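VP2 (Primate bocaparvovirus 1, PDB 7L0Y) forms the icosahedral T=1 capsid of a human bocavirus, a shell of 60 capsid protein copies about 26 nm across. Local coordinates at residues 81-86 with 456-461; 90-95 with 472-477; 477-482 with 505-510. All coordinates share one frame; numbering follows the deposited sequence.

How the contacts relate
Contact 1 is a buried core contact made by aromatic and aliphatic side chains, with no hydrogen bond between its segments. It joins strand 446-462 to the chain just ahead of helix 85-94. Contact 2 uses the other end of that helix. It is also buried, but it is polar: one asparagine amide pairs with the backbone of the loop 472-477. Contact 3 continues along this loop from the shared L477 and is only partly buried. There a glutamine amide ties two loop segments together. H474 of contact 2 is probably hydrogen-bonded to P510 of contact 3, and L91 packs on F83 and V460 of contact 1. All three contacts touch the same neighbouring subunit.

Contact 1 of 3, residues 81-86 with 456-461; sequences CHFSPQ and IVWEVE
H82 meets I456 through its imidazole ring. The methyl carbon CD1 of I456 sits over one ring face, 3.5 Å from the H82 ring centroid and 19° off the ring normal. This is a CH-pi contact. SG of C81 lies over the opposite face; both atoms sit toward the rim. The ring is also tethered at its polar end, since H82 NE2 is hydrogen-bonded to F76 O. H82 CB lies at the edge of the indole, near its plane, 4.2 Å from W458 CZ2. F83 follows, with CG anti to its carbonyl carbon (chi1 -67°), which turns the ring toward the strand although the first bond of the side chain does not point there. Its ring reaches W458 end first. F83 CZ stands over one indole face, 3.5 Å from W458 CE2, and F83 CE2 is equally 3.5 Å from W458 CZ2. The rings meet obliquely, with planes at 48°. CG2 of I456 lies against the opposite indole face. W458 belongs to strand 446-462, which runs between strands 30-42 and 95-118. This matches the B-I-D strand order of the parvovirus jelly roll. W458 NE1 is hydrogen-bonded to T33 OG1 of strand 30-42, which fixes the indole edge while F83 packs on its face. F83 also touches T33, and L91 of helix 85-94. S84 then N-caps that helix, its OG bonded to D87 N.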
loop_
_atom_site.group_PDB
_atom_site.type_symbol
_atom_site.label_atom_id
_atom_site.label_comp_id
_atom_site.label_asym_id
_atom_site.label_seq_id
_atom_site.Cartn_x
_atom_site.Cartn_y
_atom_site.Cartn_z
ATOM N N CYS A 81 10.740 -78.551 63.704
ATOM C CA CYS A 81 9.672 -78.251 62.769
ATOM C C CYS A 81 10.218 -77.693 61.461
ATOM O O CYS A 81 9.866 -78.169 60.380
ATOM C CB CYS A 81 8.714 -77.263 63.432
ATOM S SG CYS A 81 7.355 -76.659 62.448
ATOM N N HIS A 82 11.058 -76.670 61.545
ATOM C CA HIS A 82 11.421 -75.868 60.392
ATOM C C HIS A 82 12.737 -76.241 59.730
ATOM O O HIS A 82 13.005 -75.762 58.630
ATOM C CB HIS A 82 11.461 -74.407 60.820
ATOM C CG HIS A 82 10.210 -73.973 61.504
ATOM N ND1 HIS A 82 9.019 -73.812 60.838
ATOM C CD2 HIS A 82 9.949 -73.731 62.807
ATOM C CE1 HIS A 82 8.083 -73.454 61.696
ATOM N NE2 HIS A 82 8.623 -73.394 62.898
ATOM N N PHE A 83 13.560 -77.071 60.344
ATOM C CA PHE A 83 14.888 -77.355 59.826
ATOM C C PHE A 83 15.131 -78.850 59.822
ATOM O O PHE A 83 14.895 -79.525 60.823
ATOM C CB PHE A 83 15.988 -76.678 60.653
ATOM C CG PHE A 83 15.990 -75.188 60.569
ATOM C CD1 PHE A 83 16.618 -74.544 59.532
ATOM C CD2 PHE A 83 15.377 -74.428 61.540
ATOM C CE1 PHE A 83 16.615 -73.173 59.462
ATOM C CE2 PHE A 83 15.378 -73.063 61.468
ATOM C CZ PHE A 83 15.996 -72.436 60.431
ATOM N N SER A 84 15.593 -79.359 58.697
ATOM C CA SER A 84 16.117 -80.702 58.690
ATOM C C SER A 84 17.413 -80.725 59.482
ATOM O O SER A 84 18.036 -79.689 59.700
ATOM C CB SER A 84 16.350 -81.186 57.265
ATOM O OG SER A 84 17.363 -80.463 56.608
ATOM N N PRO A 85 17.827 -81.893 59.952
ATOM C CA PRO A 85 19.131 -81.972 60.619
ATOM C C PRO A 85 20.267 -81.442 59.764
ATOM O O PRO A 85 21.205 -80.838 60.286
ATOM C CB PRO A 85 19.270 -83.469 60.900
ATOM C CG PRO A 85 17.897 -83.953 60.948
ATOM C CD PRO A 85 17.113 -83.175 59.982
ATOM N N GLN A 86 20.201 -81.659 58.454
ATOM C CA GLN A 86 21.177 -81.088 57.541
ATOM C C GLN A 86 21.134 -79.570 57.568
ATOM O O GLN A 86 22.165 -78.907 57.703
ATOM C CB GLN A 86 20.904 -81.599 56.133
ATOM C CG GLN A 86 21.852 -81.111 55.076
ATOM C CD GLN A 86 23.251 -81.594 55.302
ATOM O OE1 GLN A 86 24.130 -80.831 55.682
ATOM N NE2 GLN A 86 23.460 -82.883 55.108
ATOM N N ILE A 456 8.983 -69.926 56.355
ATOM C CA ILE A 456 9.588 -68.889 57.177
ATOM C C ILE A 456 10.796 -68.336 56.447
ATOM O O ILE A 456 11.630 -69.099 55.952
ATOM C CB ILE A 456 9.998 -69.403 58.564
ATOM C CG1 ILE A 456 8.779 -69.850 59.351
ATOM C CG2 ILE A 456 10.688 -68.321 59.345
ATOM C CD1 ILE A 456 9.126 -70.454 60.654
ATOM N N VAL A 457 10.886 -67.018 56.371
ATOM C CA VAL A 457 12.109 -66.349 55.958
ATOM C C VAL A 457 12.911 -66.049 57.213
ATOM O O VAL A 457 12.406 -65.433 58.153
ATOM C CB VAL A 457 11.810 -65.069 55.170
ATOM C CG1 VAL A 457 13.097 -64.368 54.824
ATOM C CG2 VAL A 457 11.044 -65.404 53.919
ATOM N N TRP A 458 14.148 -66.508 57.242
ATOM C CA TRP A 458 15.025 -66.318 58.383
ATOM C C TRP A 458 16.061 -65.272 58.018
ATOM O O TRP A 458 16.797 -65.443 57.046
ATOM C CB TRP A 458 15.702 -67.629 58.760
ATOM C CG TRP A 458 14.759 -68.671 59.216
ATOM C CD1 TRP A 458 14.100 -69.562 58.441
ATOM C CD2 TRP A 458 14.404 -68.971 60.563
ATOM N NE1 TRP A 458 13.330 -70.380 59.213
ATOM C CE2 TRP A 458 13.505 -70.040 60.525
ATOM C CE3 TRP A 458 14.761 -68.437 61.796
ATOM C CZ2 TRP A 458 12.951 -70.580 61.669
ATOM C CZ3 TRP A 458 14.217 -68.973 62.921
ATOM C CH2 TRP A 458 13.319 -70.031 62.856
ATOM N N GLU A 459 16.113 -64.190 58.779
ATOM C CA GLU A 459 17.203 -63.243 58.630
ATOM C C GLU A 459 18.431 -63.809 59.322
ATOM O O GLU A 459 18.384 -64.159 60.500
ATOM C CB GLU A 459 16.829 -61.886 59.213
ATOM C CG GLU A 459 17.868 -60.828 58.975
ATOM C CD GLU A 459 17.468 -59.487 59.542
ATOM O OE1 GLU A 459 16.365 -59.393 60.118
ATOM O OE2 GLU A 459 18.258 -58.528 59.429
ATOM N N VAL A 460 19.525 -63.918 58.588
ATOM C CA VAL A 460 20.672 -64.667 59.071
ATOM C C VAL A 460 21.920 -63.851 58.778
ATOM O O VAL A 460 21.922 -62.979 57.908
ATOM C CB VAL A 460 20.720 -66.064 58.410
ATOM C CG1 VAL A 460 21.303 -66.000 57.012
ATOM C CG2 VAL A 460 21.372 -67.074 59.301
ATOM N N GLU A 461 22.977 -64.095 59.534
ATOM C CA GLU A 461 24.163 -63.284 59.324
ATOM C C GLU A 461 25.392 -64.138 59.581
ATOM O O GLU A 461 25.437 -64.871 60.569
ATOM C CB GLU A 461 24.093 -62.045 60.224
ATOM C CG GLU A 461 25.036 -60.940 59.872
ATOM C CD GLU A 461 26.284 -60.960 60.679
ATOM O OE1 GLU A 461 26.215 -61.396 61.837
ATOM O OE2 GLU A 461 27.332 -60.535 60.160
#

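Contact 2 of 3, residues 90-95 with 472-477; sequences RLTNEY and RRHTAL
The last turn of helix 85-94 meets the loop 472-477: N93 holds the backbone of H474 and T92 touches its ring. The helix leads into strand 95-118 and probably corresponds to the conserved helix alphaA of parvovirus capsid proteins. R472 and R473 of the loop close a sequence assigned as a nuclear localization signal in a near-identical protein. N93 grips H474 with both ends of its amide. H474 N donates to N93 OD1 at 2.9 Å, nearly straight at 172° and on a lone pair in the carbonyl plane. N93 ND2 donates back to H474 O at 3.2 Å, with the acceptor close to the amide plane. Together they fix the amide's flip and rotation. H474 O accepts a second bond from Q89 NE2. The aliphatic part of R473 passes across N93 at a slant, with R473 CD 3.6 Å from N93 OD1. The R473 chain bends at chi2 (-72°), and N93 O lies over one guanidinium face without a bond. R473 NH2 forms a salt bridge with E471 OE1. T92 OG1 meets the imidazole edge, 3.3 Å from H474 CD2 and near the ring plane. The hydroxyl is hydrogen-bonded to W88 O, one turn back. H474 NE2 is bonded to P510 O. L91 of the same helix packs on V460 of strand 446-462. R473 N and T475 OG1 bond to T475 OG1 and R473 N of a neighbouring subunit, and E94 packs on E94 of that subunit. These reciprocal pairs are consistent with a capsid twofold axis. The helix end thus touches both that strand and that subunit.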
loop_
_atom_site.group_PDB
_atom_site.type_symbol
_atom_site.label_atom_id
_atom_site.label_comp_id
_atom_site.label_asym_id
_atom_site.label_seq_id
_atom_site.Cartn_x
_atom_site.Cartn_y
_atom_site.Cartn_z
ATOM N N ARG A 90 23.884 -76.783 58.949
ATOM C CA ARG A 90 24.426 -75.712 58.134
ATOM C C ARG A 90 24.181 -74.362 58.780
ATOM O O ARG A 90 25.019 -73.463 58.695
ATOM C CB ARG A 90 23.807 -75.766 56.748
ATOM C CG ARG A 90 24.473 -74.868 55.776
ATOM C CD ARG A 90 23.913 -75.103 54.430
ATOM N NE ARG A 90 24.739 -74.493 53.414
ATOM C CZ ARG A 90 24.596 -74.726 52.123
ATOM N NH1 ARG A 90 23.643 -75.541 51.710
ATOM N NH2 ARG A 90 25.409 -74.152 51.251
ATOM N N LEU A 91 23.035 -74.206 59.434
ATOM C CA LEU A 91 22.731 -72.960 60.116
ATOM C C LEU A 91 23.696 -72.714 61.265
ATOM O O LEU A 91 24.235 -71.616 61.410
ATOM C CB LEU A 91 21.298 -73.001 60.624
ATOM C CG LEU A 91 20.760 -71.770 61.336
ATOM C CD1 LEU A 91 20.582 -70.653 60.346
ATOM C CD2 LEU A 91 19.482 -72.105 62.047
ATOM N N THR A 92 23.928 -73.725 62.093
ATOM C CA THR A 92 24.759 -73.541 63.270
ATOM C C THR A 92 26.243 -73.580 62.959
ATOM O O THR A 92 27.040 -73.105 63.768
ATOM C CB THR A 92 24.423 -74.595 64.327
ATOM O OG1 THR A 92 24.587 -75.902 63.775
ATOM C CG2 THR A 92 23.003 -74.432 64.803
ATOM N N ASN A 93 26.641 -74.146 61.826
ATOM C CA ASN A 93 28.043 -74.069 61.442
ATOM C C ASN A 93 28.378 -72.761 60.741
ATOM O O ASN A 93 29.477 -72.233 60.921
ATOM C CB ASN A 93 28.424 -75.257 60.564
ATOM C CG ASN A 93 28.602 -76.531 61.357
ATOM O OD1 ASN A 93 28.850 -76.491 62.554
ATOM N ND2 ASN A 93 28.499 -77.663 60.689
ATOM N N GLU A 94 27.480 -72.241 59.909
ATOM C CA GLU A 94 27.844 -71.160 59.008
ATOM C C GLU A 94 27.406 -69.768 59.442
ATOM O O GLU A 94 27.749 -68.802 58.761
ATOM C CB GLU A 94 27.294 -71.433 57.607
ATOM C CG GLU A 94 27.891 -72.650 56.946
ATOM C CD GLU A 94 27.447 -72.801 55.512
ATOM O OE1 GLU A 94 26.582 -72.017 55.074
ATOM O OE2 GLU A 94 27.961 -73.697 54.816
ATOM N N TYR A 95 26.670 -69.620 60.536
ATOM C CA TYR A 95 26.102 -68.317 60.852
ATOM C C TYR A 95 26.254 -68.011 62.328
ATOM O O TYR A 95 26.036 -68.880 63.174
ATOM C CB TYR A 95 24.624 -68.240 60.478
ATOM C CG TYR A 95 24.357 -68.472 59.022
ATOM C CD1 TYR A 95 24.548 -67.465 58.099
ATOM C CD2 TYR A 95 23.890 -69.692 58.573
ATOM C CE1 TYR A 95 24.309 -67.668 56.781
ATOM C CE2 TYR A 95 23.647 -69.904 57.253
ATOM C CZ TYR A 95 23.853 -68.887 56.357
ATOM O OH TYR A 95 23.599 -69.089 55.026
ATOM N N ARG A 472 35.735 -75.477 66.253
ATOM C CA ARG A 472 34.840 -76.617 66.375
ATOM C C ARG A 472 33.610 -76.462 65.490
ATOM O O ARG A 472 33.047 -75.376 65.366
ATOM C CB ARG A 472 34.406 -76.769 67.824
ATOM C CG ARG A 472 33.455 -77.885 68.049
ATOM C CD ARG A 472 33.036 -77.941 69.474
ATOM N NE ARG A 472 32.114 -79.038 69.703
ATOM C CZ ARG A 472 31.685 -79.403 70.900
ATOM N NH1 ARG A 472 30.842 -80.418 71.021
ATOM N NH2 ARG A 472 32.096 -78.748 71.975
ATOM N N ARG A 473 33.185 -77.566 64.883
ATOM C CA ARG A 473 31.995 -77.603 64.050
ATOM C C ARG A 473 31.162 -78.821 64.415
ATOM O O ARG A 473 31.635 -79.742 65.077
ATOM C CB ARG A 473 32.357 -77.634 62.562
ATOM C CG ARG A 473 33.105 -76.414 62.100
ATOM C CD ARG A 473 32.179 -75.242 62.060
ATOM N NE ARG A 473 32.858 -74.002 61.734
ATOM C CZ ARG A 473 33.356 -73.174 62.644
ATOM N NH1 ARG A 473 33.253 -73.467 63.927
ATOM N NH2 ARG A 473 33.951 -72.054 62.274
ATOM N N HIS A 474 29.905 -78.815 63.992
ATOM C CA HIS A 474 29.075 -80.005 64.116
ATOM C C HIS A 474 29.334 -80.944 62.954
ATOM O O HIS A 474 29.348 -80.526 61.797
ATOM C CB HIS A 474 27.596 -79.650 64.176
ATOM C CG HIS A 474 27.206 -78.918 65.416
ATOM N ND1 HIS A 474 27.317 -79.477 66.669
ATOM C CD2 HIS A 474 26.670 -77.690 65.597
ATOM C CE1 HIS A 474 26.893 -78.614 67.570
ATOM N NE2 HIS A 474 26.491 -77.523 66.946
ATOM N N THR A 475 29.535 -82.214 63.266
ATOM C CA THR A 475 29.876 -83.209 62.270
ATOM C C THR A 475 29.062 -84.472 62.497
ATOM O O THR A 475 28.683 -84.796 63.624
ATOM C CB THR A 475 31.376 -83.521 62.296
ATOM O OG1 THR A 475 31.691 -84.458 61.263
ATOM C CG2 THR A 475 31.797 -84.072 63.638
ATOM N N ALA A 476 28.781 -85.174 61.402
ATOM C CA ALA A 476 28.099 -86.456 61.492
ATOM C C ALA A 476 28.907 -87.489 62.258
ATOM O O ALA A 476 28.344 -88.493 62.698
ATOM C CB ALA A 476 27.796 -86.987 60.097
ATOM N N LEU A 477 30.209 -87.274 62.430
ATOM C CA LEU A 477 31.018 -88.249 63.140
ATOM C C LEU A 477 30.680 -88.309 64.621
ATOM O O LEU A 477 31.105 -89.249 65.301
ATOM C CB LEU A 477 32.497 -87.946 62.944
ATOM C CG LEU A 477 32.974 -88.059 61.496
ATOM C CD1 LEU A 477 34.436 -87.697 61.387
ATOM C CD2 LEU A 477 32.718 -89.445 60.940
#

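Contact 3 of 3, residues 477-482 with 505-510; sequences LGMSLG and YDQCMP
Q507 joins two parts of one long loop with its side-chain amide, and NE2 gives both hydrogen bonds. One runs from Q507 NE2 to G478 O at 3.2 Å, along a lone pair in the carbonyl plane. The other runs from Q507 NE2 to S480 OG at 3.1 Å. Both are fairly straight, with N-H...acceptor angles of 164°, and both acceptors lie close to the amide plane, so the two N-H groups are well used. S480 N also comes near NE2, but both are donors; S480 N bonds instead to T490 OG1. The oxygen end is held too, because Q507 OE1 accepts from T503 N and S504 N. The amide is therefore locked at both ends. The Q507 chain is extended beyond CG (chi2 174°), which carries the amide across to the 478-480 backbone. M479 runs alongside it in the opposite direction. Its chain bends at chi2 (-58°), and M479 SD lies 3.8 Å from Q507 CG. Its terminal M479 CE is 3.8 Å from Q507 O. That carbonyl is hydrogen-bonded to Y491 OH. Q507 sits within a type I beta turn from D506 to M509. M479 also packs on P470 of one neighbouring subunit and Y195 of another. The turn touches two elements of its own chain: C508 packs on I349 of strand 348-350, and M509 O is hydrogen-bonded to W88 NE1 of helix 85-94.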
loop_
_atom_site.group_PDB
_atom_site.type_symbol
_atom_site.label_atom_id
_atom_site.label_comp_id
_atom_site.label_asym_id
_atom_site.label_seq_id
_atom_site.Cartn_x
_atom_site.Cartn_y
_atom_site.Cartn_z
ATOM N N LEU A 477 30.209 -87.274 62.430
ATOM C CA LEU A 477 31.018 -88.249 63.140
ATOM C C LEU A 477 30.680 -88.309 64.621
ATOM O O LEU A 477 31.105 -89.249 65.301
ATOM C CB LEU A 477 32.497 -87.946 62.944
ATOM C CG LEU A 477 32.974 -88.059 61.496
ATOM C CD1 LEU A 477 34.436 -87.697 61.387
ATOM C CD2 LEU A 477 32.718 -89.445 60.940
ATOM N N GLY A 478 29.919 -87.341 65.132
ATOM C CA GLY A 478 29.452 -87.421 66.505
ATOM C C GLY A 478 28.144 -88.175 66.653
ATOM O O GLY A 478 27.643 -88.336 67.768
ATOM N N MET A 479 27.574 -88.635 65.547
ATOM C CA MET A 479 26.345 -89.411 65.580
ATOM C C MET A 479 26.619 -90.833 66.064
ATOM O O MET A 479 27.765 -91.268 66.181
ATOM C CB MET A 479 25.680 -89.410 64.208
ATOM C CG MET A 479 25.425 -87.998 63.722
ATOM S SD MET A 479 24.395 -87.062 64.862
ATOM C CE MET A 479 24.533 -85.425 64.172
ATOM N N SER A 480 25.547 -91.537 66.415
ATOM C CA SER A 480 25.639 -92.896 66.926
ATOM C C SER A 480 24.746 -93.830 66.119
ATOM O O SER A 480 23.898 -93.397 65.338
ATOM C CB SER A 480 25.257 -92.962 68.407
ATOM O OG SER A 480 23.904 -92.611 68.601
ATOM N N LEU A 481 24.969 -95.128 66.301
ATOM C CA LEU A 481 24.164 -96.150 65.644
ATOM C C LEU A 481 22.974 -96.534 66.513
ATOM O O LEU A 481 23.064 -96.545 67.743
ATOM C CB LEU A 481 24.989 -97.399 65.328
ATOM C CG LEU A 481 26.185 -97.375 64.372
ATOM C CD1 LEU A 481 27.301 -96.564 64.947
ATOM C CD2 LEU A 481 26.707 -98.763 64.170
ATOM N N GLY A 482 21.857 -96.848 65.866
ATOM C CA GLY A 482 20.642 -97.200 66.577
ATOM C C GLY A 482 19.734 -98.044 65.712
ATOM O O GLY A 482 20.108 -98.494 64.628
ATOM N N TYR A 505 22.997 -84.871 73.643
ATOM C CA TYR A 505 22.717 -83.453 73.479
ATOM C C TYR A 505 23.494 -82.866 72.311
ATOM O O TYR A 505 23.007 -81.964 71.622
ATOM C CB TYR A 505 23.046 -82.732 74.783
ATOM C CG TYR A 505 22.905 -81.242 74.744
ATOM C CD1 TYR A 505 21.660 -80.649 74.750
ATOM C CD2 TYR A 505 24.017 -80.428 74.731
ATOM C CE1 TYR A 505 21.528 -79.294 74.728
ATOM C CE2 TYR A 505 23.895 -79.072 74.708
ATOM C CZ TYR A 505 22.648 -78.507 74.707
ATOM O OH TYR A 505 22.519 -77.139 74.683
ATOM N N ASP A 506 24.701 -83.370 72.065
ATOM C CA ASP A 506 25.502 -82.843 70.969
ATOM C C ASP A 506 24.983 -83.304 69.618
ATOM O O ASP A 506 25.164 -82.607 68.616
ATOM C CB ASP A 506 26.963 -83.240 71.144
ATOM C CG ASP A 506 27.646 -82.465 72.246
ATOM O OD1 ASP A 506 27.111 -81.413 72.651
ATOM O OD2 ASP A 506 28.720 -82.901 72.711
ATOM N N GLN A 507 24.340 -84.469 69.566
ATOM C CA GLN A 507 23.731 -84.903 68.317
ATOM C C GLN A 507 22.564 -84.010 67.939
ATOM O O GLN A 507 22.181 -83.948 66.767
ATOM C CB GLN A 507 23.284 -86.352 68.433
ATOM C CG GLN A 507 24.428 -87.305 68.606
ATOM C CD GLN A 507 23.971 -88.711 68.851
ATOM O OE1 GLN A 507 22.845 -88.943 69.271
ATOM N NE2 GLN A 507 24.853 -89.660 68.620
ATOM N N CYS A 508 21.993 -83.307 68.912
ATOM C CA CYS A 508 20.984 -82.305 68.629
ATOM C C CYS A 508 21.578 -81.013 68.098
ATOM O O CYS A 508 20.820 -80.130 67.687
ATOM C CB CYS A 508 20.169 -82.032 69.885
ATOM S SG CYS A 508 19.194 -83.428 70.441
ATOM N N MET A 509 22.903 -80.890 68.086
ATOM C CA MET A 509 23.627 -79.770 67.505
ATOM C C MET A 509 23.216 -78.452 68.143
ATOM O O MET A 509 22.553 -77.629 67.504
ATOM C CB MET A 509 23.400 -79.735 66.000
ATOM C CG MET A 509 23.980 -80.919 65.282
ATOM S SD MET A 509 23.584 -80.914 63.535
ATOM C CE MET A 509 21.876 -81.450 63.588
ATOM N N PRO A 510 23.587 -78.214 69.398
ATOM C CA PRO A 510 23.250 -76.942 70.034
ATOM C C PRO A 510 24.019 -75.787 69.415
ATOM O O PRO A 510 24.985 -75.968 68.678
ATOM C CB PRO A 510 23.656 -77.164 71.490
ATOM C CG PRO A 510 24.717 -78.172 71.409
ATOM C CD PRO A 510 24.358 -79.083 70.296
#